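Local atomic coordinates of esterase LipW (Mycobacterium marinum, PDB entry 3QH4), a protein that probably hydrolyses carboxylic ester bonds, as an esterase of the alpha/beta hydrolase fold with strict substrate selectivity. Residues 255-260 / 284-288; 196-200 / 237-241; 37-42 / 97-103; 110-114 / 301-307. All coordinates share one frame; numbering follows the deposited sequence.

Contact 1: 255-260 / 284-288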
loop_
_atom_site.group_PDB
_atom_site.type_symbol
_atom_site.label_atom_id
_atom_site.label_comp_id
_atom_site.label_asym_id
_atom_site.label_seq_id
_atom_site.Cartn_x
_atom_site.Cartn_y
_atom_site.Cartn_z
ATOM N N GLY A 255 -2.669 -1.145 12.294
ATOM C CA GLY A 255 -2.945 -1.968 13.491
ATOM C C GLY A 255 -1.971 -1.566 14.590
ATOM O O GLY A 255 -0.888 -1.091 14.301
ATOM N N GLU A 256 -2.348 -1.773 15.853
ATOM C CA GLU A 256 -1.480 -1.336 16.954
ATOM C C GLU A 256 -0.313 -2.277 17.196
ATOM O O GLU A 256 0.699 -1.860 17.776
ATOM C CB GLU A 256 -2.261 -1.134 18.257
ATOM C CG GLU A 256 -2.841 -2.423 18.806
ATOM C CD GLU A 256 -3.410 -2.296 20.213
ATOM O OE1 GLU A 256 -3.032 -1.344 20.932
ATOM O OE2 GLU A 256 -4.224 -3.167 20.599
ATOM N N ILE A 257 -0.443 -3.532 16.771
ATOM C CA ILE A 257 0.622 -4.528 17.053
ATOM C C ILE A 257 1.439 -4.689 15.783
ATOM O O ILE A 257 1.478 -5.752 15.156
ATOM C CB ILE A 257 0.038 -5.891 17.608
ATOM C CG1 ILE A 257 -0.943 -5.655 18.769
ATOM C CG2 ILE A 257 1.159 -6.907 18.040
ATOM C CD1 ILE A 257 -0.349 -4.844 19.931
ATOM N N ASP A 258 2.153 -3.620 15.452
ATOM C CA ASP A 258 2.738 -3.492 14.113
ATOM C C ASP A 258 4.004 -2.654 14.292
ATOM O O ASP A 258 3.939 -1.543 14.846
ATOM C CB ASP A 258 1.717 -2.794 13.200
ATOM C CG ASP A 258 2.193 -2.676 11.732
ATOM O OD1 ASP A 258 3.408 -2.557 11.477
ATOM O OD2 ASP A 258 1.328 -2.658 10.821
ATOM N N PRO A 259 5.154 -3.166 13.834
ATOM C CA PRO A 259 6.366 -2.353 13.956
ATOM C C PRO A 259 6.258 -0.960 13.324
ATOM O O PRO A 259 6.957 -0.058 13.783
ATOM C CB PRO A 259 7.443 -3.220 13.262
ATOM C CG PRO A 259 6.630 -4.000 12.189
ATOM C CD PRO A 259 5.379 -4.373 13.004
ATOM N N PHE A 260 5.402 -0.769 12.311
ATOM C CA PHE A 260 5.292 0.533 11.643
ATOM C C PHE A 260 4.359 1.498 12.372
ATOM O O PHE A 260 4.202 2.628 11.955
ATOM C CB PHE A 260 4.851 0.340 10.195
ATOM C CG PHE A 260 5.774 -0.568 9.438
ATOM C CD1 PHE A 260 7.101 -0.195 9.210
ATOM C CD2 PHE A 260 5.333 -1.801 9.008
ATOM C CE1 PHE A 260 7.986 -1.107 8.540
ATOM C CE2 PHE A 260 6.193 -2.681 8.353
ATOM C CZ PHE A 260 7.502 -2.332 8.119
ATOM N N PRO A 284 -7.170 -1.661 17.170
ATOM C CA PRO A 284 -6.691 -2.411 18.360
ATOM C C PRO A 284 -6.547 -3.916 18.044
ATOM O O PRO A 284 -7.252 -4.429 17.169
ATOM C CB PRO A 284 -7.810 -2.150 19.392
ATOM C CG PRO A 284 -9.072 -2.018 18.560
ATOM C CD PRO A 284 -8.605 -1.323 17.259
ATOM N N ARG A 285 -5.625 -4.586 18.734
ATOM C CA ARG A 285 -5.495 -6.061 18.714
ATOM C C ARG A 285 -5.251 -6.639 17.302
ATOM O O ARG A 285 -5.634 -7.763 17.001
ATOM C CB ARG A 285 -6.702 -6.711 19.398
ATOM C CG ARG A 285 -7.068 -6.080 20.731
ATOM C CD ARG A 285 -8.213 -6.839 21.408
ATOM N NE ARG A 285 -7.758 -8.080 22.012
ATOM C CZ ARG A 285 -8.546 -9.120 22.307
ATOM N NH1 ARG A 285 -9.847 -9.117 22.002
ATOM N NH2 ARG A 285 -8.019 -10.179 22.897
ATOM N N ALA A 286 -4.571 -5.853 16.460
ATOM C CA ALA A 286 -4.326 -6.188 15.072
ATOM C C ALA A 286 -2.840 -6.008 14.709
ATOM O O ALA A 286 -2.235 -4.996 15.038
ATOM C CB ALA A 286 -5.213 -5.299 14.142
ATOM N N CYS A 287 -2.290 -6.995 14.003
ATOM C CA CYS A 287 -0.898 -6.983 13.510
ATOM C C CYS A 287 -0.830 -6.490 12.089
ATOM O O CYS A 287 -1.870 -6.323 11.429
ATOM C CB CYS A 287 -0.312 -8.412 13.603
ATOM S SG CYS A 287 -1.146 -9.620 12.523
ATOM N N HIS A 288 0.379 -6.220 11.586
ATOM C CA HIS A 288 0.505 -5.862 10.173
ATOM C C HIS A 288 -0.141 -6.916 9.277
ATOM O O HIS A 288 0.040 -8.122 9.483
ATOM C CB HIS A 288 1.982 -5.768 9.803
ATOM C CG HIS A 288 2.228 -4.972 8.564
ATOM N ND1 HIS A 288 2.150 -3.600 8.551
ATOM C CD2 HIS A 288 2.580 -5.345 7.308
ATOM C CE1 HIS A 288 2.443 -3.149 7.340
ATOM N NE2 HIS A 288 2.725 -4.191 6.571
HETATM O O HOH W 1 2.817 -6.937 12.907
#

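Contact 2: 196-200 / 237-241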
loop_
_atom_site.group_PDB
_atom_site.type_symbol
_atom_site.label_atom_id
_atom_site.label_comp_id
_atom_site.label_asym_id
_atom_site.label_seq_id
_atom_site.Cartn_x
_atom_site.Cartn_y
_atom_site.Cartn_z
ATOM N N VAL A 196 4.761 1.902 5.252
ATOM C CA VAL A 196 6.181 1.925 5.530
ATOM C C VAL A 196 6.634 3.366 5.240
ATOM O O VAL A 196 6.433 3.848 4.118
ATOM C CB VAL A 196 6.871 0.900 4.606
ATOM C CG1 VAL A 196 8.377 1.102 4.675
ATOM C CG2 VAL A 196 6.465 -0.535 5.060
ATOM N N LEU A 197 7.242 4.045 6.222
ATOM C CA LEU A 197 7.525 5.475 6.093
ATOM C C LEU A 197 8.930 5.911 6.420
ATOM O O LEU A 197 9.388 6.902 5.857
ATOM C CB LEU A 197 6.538 6.290 6.973
ATOM C CG LEU A 197 5.093 6.208 6.507
ATOM C CD1 LEU A 197 4.230 6.817 7.571
ATOM C CD2 LEU A 197 4.936 6.972 5.213
ATOM N N ASP A 198 9.623 5.182 7.293
ATOM C CA ASP A 198 10.863 5.717 7.834
ATOM C C ASP A 198 11.871 4.610 8.116
ATOM O O ASP A 198 11.587 3.686 8.894
ATOM C CB ASP A 198 10.556 6.509 9.115
ATOM C CG ASP A 198 11.662 7.510 9.491
ATOM O OD1 ASP A 198 12.833 7.325 9.121
ATOM O OD2 ASP A 198 11.353 8.522 10.177
ATOM N N ASP A 199 13.050 4.704 7.499
ATOM C CA ASP A 199 14.098 3.710 7.774
ATOM C C ASP A 199 14.701 3.838 9.173
ATOM O O ASP A 199 15.317 2.902 9.679
ATOM C CB ASP A 199 15.211 3.830 6.733
ATOM C CG ASP A 199 15.916 5.152 6.830
ATOM O OD1 ASP A 199 15.243 6.181 6.586
ATOM O OD2 ASP A 199 17.135 5.140 7.149
ATOM N N ARG A 200 14.532 4.989 9.803
ATOM C CA ARG A 200 15.101 5.209 11.131
ATOM C C ARG A 200 14.288 4.396 12.140
ATOM O O ARG A 200 13.089 4.392 12.081
ATOM C CB ARG A 200 15.053 6.703 11.456
ATOM C CG ARG A 200 15.972 7.543 10.499
ATOM C CD ARG A 200 15.787 9.031 10.754
ATOM N NE ARG A 200 14.497 9.482 10.250
ATOM C CZ ARG A 200 14.077 10.748 10.212
ATOM N NH1 ARG A 200 14.863 11.746 10.615
ATOM N NH2 ARG A 200 12.871 11.023 9.727
ATOM N N VAL A 237 12.528 7.960 1.221
ATOM C CA VAL A 237 11.994 7.706 2.578
ATOM C C VAL A 237 11.057 8.850 2.917
ATOM O O VAL A 237 11.499 9.896 3.375
ATOM C CB VAL A 237 13.132 7.662 3.620
ATOM C CG1 VAL A 237 12.581 7.287 5.010
ATOM C CG2 VAL A 237 14.275 6.626 3.177
ATOM N N PRO A 238 9.746 8.677 2.686
ATOM C CA PRO A 238 8.845 9.811 2.888
ATOM C C PRO A 238 8.887 10.414 4.296
ATOM O O PRO A 238 8.734 11.651 4.440
ATOM C CB PRO A 238 7.456 9.221 2.537
ATOM C CG PRO A 238 7.752 8.157 1.553
ATOM C CD PRO A 238 9.051 7.527 2.072
ATOM N N GLY A 239 9.139 9.596 5.331
ATOM C CA GLY A 239 9.136 10.085 6.677
ATOM C C GLY A 239 10.294 11.032 6.951
ATOM O O GLY A 239 10.246 11.799 7.918
ATOM N N ARG A 240 11.317 11.007 6.096
ATOM C CA ARG A 240 12.411 11.993 6.237
ATOM C C ARG A 240 12.131 13.385 5.629
ATOM O O ARG A 240 12.941 14.326 5.826
ATOM C CB ARG A 240 13.734 11.433 5.676
ATOM C CG ARG A 240 14.346 10.337 6.554
ATOM C CD ARG A 240 15.591 9.806 5.851
ATOM N NE ARG A 240 16.299 8.755 6.589
ATOM C CZ ARG A 240 17.360 8.944 7.379
ATOM N NH1 ARG A 240 17.792 10.162 7.662
ATOM N NH2 ARG A 240 17.982 7.900 7.919
ATOM N N ARG A 241 11.018 13.543 4.911
ATOM C CA ARG A 241 10.657 14.856 4.338
ATOM C C ARG A 241 10.352 15.837 5.469
ATOM O O ARG A 241 9.536 15.540 6.348
ATOM C CB ARG A 241 9.452 14.754 3.387
ATOM C CG ARG A 241 9.111 16.102 2.739
ATOM C CD ARG A 241 8.201 15.932 1.546
ATOM N NE ARG A 241 8.753 14.989 0.564
ATOM C CZ ARG A 241 9.847 15.194 -0.185
ATOM N NH1 ARG A 241 10.526 16.329 -0.120
ATOM N NH2 ARG A 241 10.228 14.265 -1.049
#

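Contact 3: 37-42 / 97-103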
loop_
_atom_site.group_PDB
_atom_site.type_symbol
_atom_site.label_atom_id
_atom_site.label_comp_id
_atom_site.label_asym_id
_atom_site.label_seq_id
_atom_site.Cartn_x
_atom_site.Cartn_y
_atom_site.Cartn_z
ATOM N N ILE A 37 9.090 -17.236 -0.919
ATOM C CA ILE A 37 7.786 -16.640 -0.604
ATOM C C ILE A 37 7.069 -16.251 -1.899
ATOM O O ILE A 37 5.873 -16.511 -2.044
ATOM C CB ILE A 37 7.891 -15.418 0.338
ATOM C CG1 ILE A 37 8.475 -15.805 1.689
ATOM C CG2 ILE A 37 6.507 -14.744 0.539
ATOM C CD1 ILE A 37 8.887 -14.603 2.532
ATOM N N ARG A 38 7.796 -15.651 -2.842
ATOM C CA ARG A 38 7.166 -15.214 -4.101
ATOM C C ARG A 38 6.383 -16.356 -4.733
ATOM O O ARG A 38 5.244 -16.192 -5.153
ATOM C CB ARG A 38 8.209 -14.738 -5.103
ATOM C CG ARG A 38 8.861 -13.424 -4.700
ATOM C CD ARG A 38 9.863 -12.989 -5.733
ATOM N NE ARG A 38 10.431 -11.669 -5.418
ATOM C CZ ARG A 38 11.606 -11.250 -5.894
ATOM N NH1 ARG A 38 12.319 -12.028 -6.720
ATOM N NH2 ARG A 38 12.068 -10.062 -5.567
ATOM N N GLU A 39 7.010 -17.523 -4.790
ATOM C CA GLU A 39 6.403 -18.666 -5.473
ATOM C C GLU A 39 5.114 -19.119 -4.799
ATOM O O GLU A 39 4.095 -19.311 -5.460
ATOM C CB GLU A 39 7.400 -19.815 -5.548
ATOM C CG GLU A 39 8.636 -19.496 -6.430
ATOM C CD GLU A 39 8.257 -19.039 -7.849
ATOM O OE1 GLU A 39 7.481 -19.770 -8.521
ATOM O OE2 GLU A 39 8.720 -17.943 -8.280
ATOM N N SER A 40 5.158 -19.284 -3.480
ATOM C CA SER A 40 4.004 -19.806 -2.749
ATOM C C SER A 40 2.866 -18.759 -2.654
ATOM O O SER A 40 1.677 -19.067 -2.883
ATOM C CB SER A 40 4.439 -20.317 -1.372
ATOM O OG SER A 40 5.145 -19.311 -0.659
ATOM N N MET A 41 3.240 -17.523 -2.349
ATOM C CA MET A 41 2.279 -16.426 -2.200
ATOM C C MET A 41 1.584 -16.152 -3.537
ATOM O O MET A 41 0.356 -15.991 -3.592
ATOM C CB MET A 41 3.006 -15.172 -1.688
ATOM C CG MET A 41 2.150 -13.936 -1.562
ATOM S SD MET A 41 3.273 -12.604 -1.028
ATOM C CE MET A 41 2.424 -11.284 -1.780
ATOM N N ASN A 42 2.359 -16.107 -4.615
ATOM C CA ASN A 42 1.768 -15.808 -5.911
ATOM C C ASN A 42 0.809 -16.924 -6.371
ATOM O O ASN A 42 -0.243 -16.647 -6.965
ATOM C CB ASN A 42 2.832 -15.492 -6.965
ATOM C CG ASN A 42 3.608 -14.194 -6.671
ATOM O OD1 ASN A 42 3.210 -13.355 -5.846
ATOM N ND2 ASN A 42 4.738 -14.036 -7.353
ATOM N N ALA A 97 9.712 -6.099 -2.112
ATOM C CA ALA A 97 10.340 -7.313 -2.668
ATOM C C ALA A 97 9.369 -8.406 -3.120
ATOM O O ALA A 97 9.777 -9.352 -3.834
ATOM C CB ALA A 97 11.293 -7.890 -1.641
ATOM N N LEU A 98 8.119 -8.345 -2.658
ATOM C CA LEU A 98 7.143 -9.409 -2.959
ATOM C C LEU A 98 5.933 -8.866 -3.689
ATOM O O LEU A 98 5.639 -7.659 -3.614
ATOM C CB LEU A 98 6.628 -10.062 -1.668
ATOM C CG LEU A 98 7.651 -10.590 -0.682
ATOM C CD1 LEU A 98 6.990 -11.017 0.626
ATOM C CD2 LEU A 98 8.326 -11.754 -1.386
ATOM N N GLY A 99 5.211 -9.764 -4.366
ATOM C CA GLY A 99 3.867 -9.444 -4.830
ATOM C C GLY A 99 3.730 -9.125 -6.305
ATOM O O GLY A 99 4.709 -9.072 -7.046
ATOM N N ASN A 100 2.481 -8.929 -6.708
ATOM C CA ASN A 100 2.092 -8.678 -8.098
ATOM C C ASN A 100 0.627 -8.195 -8.064
ATOM O O ASN A 100 0.150 -7.768 -7.005
ATOM C CB ASN A 100 2.273 -9.965 -8.939
ATOM C CG ASN A 100 1.382 -11.142 -8.442
ATOM O OD1 ASN A 100 0.458 -10.954 -7.638
ATOM N ND2 ASN A 100 1.675 -12.354 -8.920
ATOM N N LEU A 101 -0.088 -8.258 -9.186
ATOM C CA LEU A 101 -1.464 -7.749 -9.250
ATOM C C LEU A 101 -2.483 -8.537 -8.411
ATOM O O LEU A 101 -3.575 -8.038 -8.136
ATOM C CB LEU A 101 -1.923 -7.652 -10.716
ATOM C CG LEU A 101 -1.070 -6.687 -11.560
ATOM C CD1 LEU A 101 -1.503 -6.769 -13.050
ATOM C CD2 LEU A 101 -1.144 -5.235 -11.000
ATOM N N ASP A 102 -2.135 -9.758 -8.031
ATOM C CA ASP A 102 -3.035 -10.587 -7.221
ATOM C C ASP A 102 -2.921 -10.316 -5.713
ATOM O O ASP A 102 -3.817 -10.677 -4.934
ATOM C CB ASP A 102 -2.768 -12.079 -7.510
ATOM C CG ASP A 102 -3.146 -12.486 -8.932
ATOM O OD1 ASP A 102 -4.109 -11.939 -9.505
ATOM O OD2 ASP A 102 -2.476 -13.395 -9.496
ATOM N N THR A 103 -1.816 -9.685 -5.300
ATOM C CA THR A 103 -1.475 -9.606 -3.869
ATOM C C THR A 103 -2.565 -8.901 -3.065
ATOM O O THR A 103 -3.102 -9.466 -2.089
ATOM C CB THR A 103 -0.150 -8.903 -3.665
ATOM O OG1 THR A 103 0.874 -9.607 -4.415
ATOM C CG2 THR A 103 0.178 -8.832 -2.147
HETATM O O HOH W 2 -0.192 -14.491 -8.624
HETATM O O HOH W 3 0.682 -12.313 -5.262
HETATM O O HOH W 4 6.338 -11.597 -6.998
HETATM O O HOH W 5 5.124 -12.528 -3.967
#

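Contact 4: 110-114 / 301-307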
loop_
_atom_site.group_PDB
_atom_site.type_symbol
_atom_site.label_atom_id
_atom_site.label_comp_id
_atom_site.label_asym_id
_atom_site.label_seq_id
_atom_site.Cartn_x
_atom_site.Cartn_y
_atom_site.Cartn_z
ATOM N N GLU A 110 -12.414 -3.895 -2.906
ATOM C CA GLU A 110 -13.142 -3.212 -1.828
ATOM C C GLU A 110 -13.136 -1.717 -2.036
ATOM O O GLU A 110 -14.184 -1.070 -1.904
ATOM C CB GLU A 110 -12.623 -3.609 -0.439
ATOM C CG GLU A 110 -12.775 -5.123 -0.125
ATOM C CD GLU A 110 -14.208 -5.605 0.021
ATOM O OE1 GLU A 110 -15.129 -4.790 0.263
ATOM O OE2 GLU A 110 -14.413 -6.826 -0.119
ATOM N N LEU A 111 -11.979 -1.153 -2.396
ATOM C CA LEU A 111 -11.904 0.291 -2.663
ATOM C C LEU A 111 -12.823 0.694 -3.818
ATOM O O LEU A 111 -13.604 1.637 -3.692
ATOM C CB LEU A 111 -10.472 0.721 -2.988
ATOM C CG LEU A 111 -9.450 0.650 -1.855
ATOM C CD1 LEU A 111 -8.071 1.090 -2.359
ATOM C CD2 LEU A 111 -9.880 1.522 -0.666
ATOM N N ALA A 112 -12.731 -0.022 -4.940
ATOM C CA ALA A 112 -13.512 0.341 -6.130
ATOM C C ALA A 112 -15.001 0.358 -5.807
ATOM O O ALA A 112 -15.707 1.310 -6.118
ATOM C CB ALA A 112 -13.225 -0.643 -7.277
ATOM N N ARG A 113 -15.472 -0.711 -5.178
ATOM C CA ARG A 113 -16.896 -0.902 -4.942
ATOM C C ARG A 113 -17.416 0.100 -3.905
ATOM O O ARG A 113 -18.443 0.788 -4.123
ATOM C CB ARG A 113 -17.153 -2.323 -4.452
ATOM C CG ARG A 113 -18.608 -2.556 -4.042
ATOM C CD ARG A 113 -18.848 -4.021 -3.732
ATOM N NE ARG A 113 -18.182 -4.444 -2.504
ATOM C CZ ARG A 113 -18.700 -4.350 -1.286
ATOM N NH1 ARG A 113 -19.912 -3.797 -1.110
ATOM N NH2 ARG A 113 -17.997 -4.769 -0.239
ATOM N N ARG A 114 -16.697 0.201 -2.793
ATOM C CA ARG A 114 -17.183 1.020 -1.691
ATOM C C ARG A 114 -17.057 2.520 -1.920
ATOM O O ARG A 114 -17.919 3.300 -1.461
ATOM C CB ARG A 114 -16.501 0.619 -0.385
ATOM C CG ARG A 114 -16.874 -0.816 0.083
ATOM C CD ARG A 114 -16.108 -1.109 1.350
ATOM N NE ARG A 114 -16.042 -2.538 1.640
ATOM C CZ ARG A 114 -16.513 -3.097 2.749
ATOM N NH1 ARG A 114 -17.137 -2.355 3.666
ATOM N NH2 ARG A 114 -16.347 -4.408 2.950
ATOM N N GLN A 301 -13.318 -5.527 8.013
ATOM C CA GLN A 301 -14.450 -4.892 7.343
ATOM C C GLN A 301 -14.605 -3.434 7.713
ATOM O O GLN A 301 -14.934 -2.607 6.853
ATOM C CB GLN A 301 -15.746 -5.674 7.608
ATOM C CG GLN A 301 -15.739 -7.062 6.939
ATOM C CD GLN A 301 -15.979 -6.963 5.413
ATOM O OE1 GLN A 301 -16.970 -6.358 4.970
ATOM N NE2 GLN A 301 -15.077 -7.546 4.623
ATOM N N ARG A 302 -14.376 -3.110 8.984
ATOM C CA ARG A 302 -14.406 -1.699 9.400
ATOM C C ARG A 302 -13.318 -0.890 8.689
ATOM O O ARG A 302 -13.544 0.267 8.341
ATOM C CB ARG A 302 -14.281 -1.574 10.924
ATOM C CG ARG A 302 -15.589 -1.927 11.667
ATOM C CD ARG A 302 -15.509 -1.478 13.148
ATOM N NE ARG A 302 -14.664 -2.374 13.926
ATOM C CZ ARG A 302 -15.125 -3.421 14.616
ATOM N NH1 ARG A 302 -14.279 -4.208 15.273
ATOM N NH2 ARG A 302 -16.430 -3.697 14.625
ATOM N N LEU A 303 -12.135 -1.488 8.499
ATOM C CA LEU A 303 -11.090 -0.838 7.691
ATOM C C LEU A 303 -11.600 -0.533 6.273
ATOM O O LEU A 303 -11.510 0.615 5.824
ATOM C CB LEU A 303 -9.801 -1.719 7.631
ATOM C CG LEU A 303 -8.794 -1.130 6.611
ATOM C CD1 LEU A 303 -8.104 0.096 7.160
ATOM C CD2 LEU A 303 -7.770 -2.223 6.223
ATOM N N PHE A 304 -12.117 -1.554 5.579
ATOM C CA PHE A 304 -12.616 -1.380 4.205
ATOM C C PHE A 304 -13.703 -0.290 4.148
ATOM O O PHE A 304 -13.731 0.519 3.237
ATOM C CB PHE A 304 -13.143 -2.691 3.619
ATOM C CG PHE A 304 -12.093 -3.804 3.502
ATOM C CD1 PHE A 304 -10.758 -3.527 3.185
ATOM C CD2 PHE A 304 -12.470 -5.130 3.683
ATOM C CE1 PHE A 304 -9.816 -4.576 3.084
ATOM C CE2 PHE A 304 -11.553 -6.180 3.581
ATOM C CZ PHE A 304 -10.219 -5.905 3.250
ATOM N N ALA A 305 -14.595 -0.284 5.132
ATOM C CA ALA A 305 -15.722 0.651 5.120
ATOM C C ALA A 305 -15.170 2.057 5.306
ATOM O O ALA A 305 -15.642 2.998 4.647
ATOM C CB ALA A 305 -16.720 0.292 6.205
ATOM N N MET A 306 -14.163 2.182 6.186
ATOM C CA MET A 306 -13.560 3.468 6.503
ATOM C C MET A 306 -12.851 4.042 5.278
ATOM O O MET A 306 -12.958 5.239 4.970
ATOM C CB MET A 306 -12.581 3.306 7.675
ATOM C CG MET A 306 -11.945 4.593 8.128
ATOM S SD MET A 306 -10.766 4.304 9.461
ATOM C CE MET A 306 -11.857 3.575 10.686
ATOM N N GLN A 307 -12.125 3.181 4.585
ATOM C CA GLN A 307 -11.423 3.566 3.368
ATOM C C GLN A 307 -12.411 3.988 2.306
ATOM O O GLN A 307 -12.187 4.981 1.624
ATOM C CB GLN A 307 -10.607 2.385 2.849
ATOM C CG GLN A 307 -9.441 1.983 3.746
ATOM C CD GLN A 307 -8.818 0.672 3.259
ATOM O OE1 GLN A 307 -9.544 -0.228 2.817
ATOM N NE2 GLN A 307 -7.497 0.545 3.371
HETATM O O HOH W 6 -15.967 -7.609 1.813
#

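Contact 1: 255-260 / 284-288
His288 has more surface covered by the contact than any other residue, and its ring is approached from two directions by the loop 255-260. At the edge, His288 ND1 donates to Asp258 OD2 over 2.6 Å. The oxygen is met on its syn side but tilted out of the carboxylate plane, and it lies almost exactly in the plane of the imidazole. The Asp258 carboxylate reaches the ring because its CG is anti to the backbone N (chi1 -177°), and its second oxygen, OD1, is tied to Phe260 N at 2.8 Å in a capping bond that steadies the group. The edge of Phe260 comes over one face of the imidazole, an offset edge-to-face pair. Farther along, Glu256 runs extended beyond CG, and its OE2 takes the N-H of Arg285 on the anti side, Arg285 N to Glu256 OE2 being 2.7 Å. Between these two sites the backbones bond directly, Ile257 N donating to Ala286 O at 2.9 Å. A water joins Ile257 O to His288 N. This pairing of the loops after two neighbouring strands of an alpha/beta hydrolase sheet fits the acid and histidine positions of a Ser-His-Asp triad, for His288 NE2 is hydrogen-bonded to Ser166 OG on the probable nucleophile elbow. The carboxylate bond at ND1 and the Phe260 edge set the rotation of the ring, consistent with a charge relay directed at Ser166.

Contact 2: 196-200 / 237-241
Asp199 meets Arg240 because its CG sits between the backbone N and the carbonyl carbon (chi1 65°), while the arginine comes from the other segment as a chain extended from CG to NE. The result is a side-on, two-nitrogen salt bridge: NE of Arg240 donates to Asp199 OD1 at 2.8 Å and NH2 of Arg240 to Asp199 OD2 at 3.0 Å. Both oxygens use their syn lone pairs, both bonds are nearly straight, and the two flat groups lie only 23° from coplanar. Val237 CG1 also approaches OD1 of Asp199, adding an apolar neighbour beside the charged pair. Segment 196-200 belongs to the loop after strand 189-193 of the alpha/beta hydrolase sheet, and 237-241 contains a short 3-10 turn. At that turn Gly239 N donates to Leu197 O over 2.8 Å, where the two backbones come closest. Nearby, Asp198 OD1 accepts from Arg200 N in an Asx turn and from Arg200 NE at 2.9 Å, while Arg200 NH2 reaches Asp198 OD2, a second side-on salt bridge. With Arg200 gripping Asp198 and Arg240 gripping Asp199, the two carboxylates probably offset the like charges of the arginines. The Arg200 guanidinium lies flat on that of Arg240, centres 4.7 Å apart and planes at 17°, with the CG of each arginine over a face of the other's guanidinium.

Contact 3: 37-42 / 97-103
Arg38 reaches from helix 31-56 to the carbonyl of Ala97 and grips that one oxygen side-on. Its NE lies 2.9 Å from Ala97 O, nearly along the C=O axis, whereas NH2 comes in on a lone pair in the carbonyl plane; the oxygen lies in the guanidinium plane. The other terminal nitrogen, NH1, forms a salt bridge with Glu129, so the guanidinium is held at two places. Beside this polar grip lies the close-packed part. CG2 of Ile37 and CG of Arg38 touch the two methyls of Leu98, at 3.8 Å to CD1 and 3.7 Å to CD2 respectively. Met41, with CG anti to the backbone N (chi1 177°) and an extended chain, drives its methyl CE against Thr103 CG2 at 3.3 Å, tighter than usual for two carbons. The same CE rests 3.8 Å from Gly99 CA, at backbone angles that favour glycine.

The Asn42 side is looser and wet. Its amide slides past that of Asn100 in the opposite direction, planes 20° apart, with no direct hydrogen bond between them. Waters fill the role instead: one accepts from Thr103 OG1 and donates to Asn42 OD1 and Asn100 OD1, a second joins Asn42 OD1 to Gly99 N, a third links Asn42 ND2 with Gly99 O, and another connects Asn42 O, Asn100 ND2 and Asp102 OD2. Methyl packing and water network lie side by side, meeting at Gly99 and Thr103. Helix 31-56 thus bonds directly to the loop after strand 85-91 through one guanidinium on the Ala97 carbonyl, whereas Asn42 meets the loop's polar atoms through water.

Contact 4: 110-114 / 301-307
The ring of Phe304 has Glu110 CG centred over one face, 3.9 Å from the ring centroid and 13° off the normal, a CH-pi contact, while Gln301 NE2 and Gln307 OE1 lie in the ring plane at its edge. The Arg114 guanidinium is used in the same way: Phe304 CB lies over the centre of one face, 3.5 Å from Arg114 CZ, and the edge carries the polar bonds. There NE and NH2 of Arg114 both donate to Glu110 OE1, and Arg114 NH2 also donates to Gln301 OE1 at 2.9 Å. That last donor stands above the carbonyl plane of the amide and away from a lone pair, although the oxygen lies in the guanidinium plane. Glu110 bends at chi2 (-67°), which carries its carboxylate back to the arginines of its own helix; Arg113 NH2 supplies a third donor to Glu110 OE1 at 2.9 Å. A water bridges Glu110 OE2 to Gln301 NE2. The carboxylate is paired with Arg106, Arg113 and Arg114, which probably stabilise its negative charge. Leu111 CD2 packs on Gln307 CB at 3.7 Å. The two helical segments approach to 9.2 Å between axes and cross at -54°. Helix 298-315 lies beside helix 105-115 on the alpha/beta hydrolase sheet, where Gln307 bonds to Gln107 and touches Leu191 and His193 of strand 189-193, while Leu303 meets Phe283 of strand 278-283.

How the contacts relate
Along the chain contact 3 closes first, joining the long helix 31-56 to the loop after strand 85-91. Contact 4 then pairs helices 105-115 and 298-315, and the long loop it closes holds contacts 2 and 1 in series. Strand 189-193 leads toward contact 2 and strand 250-255 into contact 1; these strands, with 85-91, belong to one eight-stranded sheet. Contacts 1 and 2, with centres about 18 Å apart, touch where Phe260 packs on Val196; contact 1 holds two members of the probable triad, and Val196 of contact 2 touches the third, Ser166. Contacts 2 and 4 lie about 26 Å apart, centre to centre, on opposite sides of the chain's centre.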